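Long-range contact in probable quinone reductase Qor (NADPH:quinone reductase) (Zeta-crystallin homolog protein) (Mycobacterium tuberculosis, PDB 4RVU), which binds NADPH and probably uses it to reduce quinones: residues Asp147-His152 against Leu169-Ile174. Sequence-based numbering, arbitrary orientation.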
loop_
_atom_site.group_PDB
_atom_site.type_symbol
_atom_site.label_atom_id
_atom_site.label_comp_id
_atom_site.label_asym_id
_atom_site.label_seq_id
_atom_site.Cartn_x
_atom_site.Cartn_y
_atom_site.Cartn_z
ATOM N N ASP A 147 14.098 1.248 -13.091
ATOM C CA ASP A 147 13.428 0.313 -12.196
ATOM C C ASP A 147 13.471 -1.099 -12.770
ATOM O O ASP A 147 13.712 -1.294 -13.967
ATOM C CB ASP A 147 11.952 0.692 -11.993
ATOM C CG ASP A 147 11.748 1.905 -11.099
ATOM O OD1 ASP A 147 12.703 2.375 -10.444
ATOM O OD2 ASP A 147 10.593 2.389 -11.052
ATOM N N THR A 148 13.220 -2.079 -11.908
ATOM C CA THR A 148 12.966 -3.445 -12.345
ATOM C C THR A 148 11.656 -3.864 -11.703
ATOM O O THR A 148 11.444 -3.612 -10.520
ATOM C CB THR A 148 14.066 -4.422 -11.891
ATOM O OG1 THR A 148 15.317 -4.029 -12.462
ATOM C CG2 THR A 148 13.736 -5.836 -12.345
ATOM N N VAL A 149 10.753 -4.450 -12.480
ATOM C CA VAL A 149 9.480 -4.902 -11.929
ATOM C C VAL A 149 9.248 -6.365 -12.262
ATOM O O VAL A 149 9.794 -6.880 -13.235
ATOM C CB VAL A 149 8.280 -4.047 -12.431
ATOM C CG1 VAL A 149 8.458 -2.592 -12.034
ATOM C CG2 VAL A 149 8.122 -4.178 -13.953
ATOM N N LEU A 150 8.441 -7.028 -11.443
ATOM C CA LEU A 150 8.010 -8.400 -11.719
ATOM C C LEU A 150 6.554 -8.389 -12.181
ATOM O O LEU A 150 5.688 -7.772 -11.540
ATOM C CB LEU A 150 8.160 -9.264 -10.457
ATOM C CG LEU A 150 7.545 -10.664 -10.437
ATOM C CD1 LEU A 150 8.177 -11.538 -11.515
ATOM C CD2 LEU A 150 7.708 -11.296 -9.076
ATOM N N VAL A 151 6.291 -9.056 -13.302
ATOM C CA VAL A 151 4.939 -9.161 -13.847
ATOM C C VAL A 151 4.589 -10.631 -14.026
ATOM O O VAL A 151 5.142 -11.302 -14.904
ATOM C CB VAL A 151 4.849 -8.467 -15.224
ATOM C CG1 VAL A 151 3.463 -8.666 -15.843
ATOM C CG2 VAL A 151 5.159 -6.984 -15.099
ATOM N N HIS A 152 3.679 -11.135 -13.202
ATOM C CA HIS A 152 3.235 -12.520 -13.338
ATOM C C HIS A 152 2.347 -12.686 -14.572
ATOM O O HIS A 152 1.764 -11.707 -15.054
ATOM C CB HIS A 152 2.499 -12.970 -12.074
ATOM C CG HIS A 152 3.389 -13.113 -10.878
ATOM N ND1 HIS A 152 4.435 -14.014 -10.832
ATOM C CD2 HIS A 152 3.387 -12.474 -9.682
ATOM C CE1 HIS A 152 5.038 -13.923 -9.659
ATOM N NE2 HIS A 152 4.422 -12.997 -8.941
ATOM N N LEU A 169 9.134 2.407 -21.293
ATOM C CA LEU A 169 9.444 3.439 -20.299
ATOM C C LEU A 169 10.833 3.280 -19.647
ATOM O O LEU A 169 11.170 4.012 -18.711
ATOM C CB LEU A 169 8.348 3.490 -19.231
ATOM C CG LEU A 169 6.952 3.822 -19.764
ATOM C CD1 LEU A 169 5.857 3.471 -18.754
ATOM C CD2 LEU A 169 6.877 5.293 -20.133
ATOM N N GLY A 170 11.634 2.340 -20.140
ATOM C CA GLY A 170 12.979 2.131 -19.611
ATOM C C GLY A 170 13.057 1.257 -18.369
ATOM O O GLY A 170 14.028 1.323 -17.611
ATOM N N VAL A 171 12.035 0.431 -18.167
ATOM C CA VAL A 171 11.946 -0.465 -17.019
ATOM C C VAL A 171 12.339 -1.885 -17.410
ATOM O O VAL A 171 11.919 -2.393 -18.452
ATOM C CB VAL A 171 10.512 -0.474 -16.461
ATOM C CG1 VAL A 171 10.384 -1.411 -15.266
ATOM C CG2 VAL A 171 10.092 0.930 -16.084
ATOM N N ARG A 172 13.168 -2.519 -16.588
ATOM C CA ARG A 172 13.514 -3.922 -16.786
ATOM C C ARG A 172 12.392 -4.807 -16.255
ATOM O O ARG A 172 11.936 -4.621 -15.129
ATOM C CB ARG A 172 14.813 -4.241 -16.051
ATOM C CG ARG A 172 15.290 -5.655 -16.227
ATOM C CD ARG A 172 16.601 -5.847 -15.474
ATOM N NE ARG A 172 17.221 -7.145 -15.724
ATOM C CZ ARG A 172 17.716 -7.922 -14.767
ATOM N NH1 ARG A 172 17.643 -7.536 -13.502
ATOM N NH2 ARG A 172 18.271 -9.087 -15.072
ATOM N N VAL A 173 11.925 -5.753 -17.061
ATOM C CA VAL A 173 10.778 -6.556 -16.654
ATOM C C VAL A 173 11.139 -8.025 -16.527
ATOM O O VAL A 173 11.719 -8.614 -17.441
ATOM C CB VAL A 173 9.602 -6.417 -17.647
ATOM C CG1 VAL A 173 8.465 -7.367 -17.257
ATOM C CG2 VAL A 173 9.117 -4.978 -17.699
ATOM N N ILE A 174 10.805 -8.608 -15.385
ATOM C CA ILE A 174 10.931 -10.046 -15.187
ATOM C C ILE A 174 9.517 -10.610 -15.144
ATOM O O ILE A 174 8.653 -10.054 -14.464
ATOM C CB ILE A 174 11.646 -10.359 -13.858
ATOM C CG1 ILE A 174 13.004 -9.657 -13.803
ATOM C CG2 ILE A 174 11.781 -11.871 -13.655
ATOM C CD1 ILE A 174 13.604 -9.609 -12.382
HETATM O O HOH W 1 17.767 -5.117 -12.648
#
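Arg172 lies alongside Thr148, both side chains pointing the same way from parallel neighbouring strands. Followed outward, Arg172 CB sits 3.6 Å from Thr148 OG1 and CG passes both OG1 and CG2 of that threonine. Arg172 CD returns to 3.7 Å from Thr148 OG1, because the chain runs extended from CG to NE, with CG anti to the backbone N (chi1 -178°). NE then forms a salt bridge with Asp192, and Arg172 NH1 bonds to Leu211 O and donates to a water 2.6 Å away; the same water is 2.7 Å from Thr148 OG1, and that hydroxyl oxygen lies at the edge of the Arg172 guanidinium, near its plane. The other branch of Thr148, CG2, meets Ile174 CD1 at 3.8 Å. Val149 CG2 packs against Val171 CG1 at 3.8 Å and also touches Val173 CG2, on the face covered by helix 157-168. Four backbone bonds set the parallel register: Arg172 N to Asp147 O, Val149 N to Arg172 O, Ile174 N to Val149 O, nearly linear at 177°, and Val151 N to Ile174 O. Gly170, with positive phi, closes helix 157-168 in a Schellman motif, Val171 N bonding back to Ala166 O. Strand, helix and adjacent parallel strand make the beta-alpha-beta crossover characteristic of the NADPH-binding Rossmann fold.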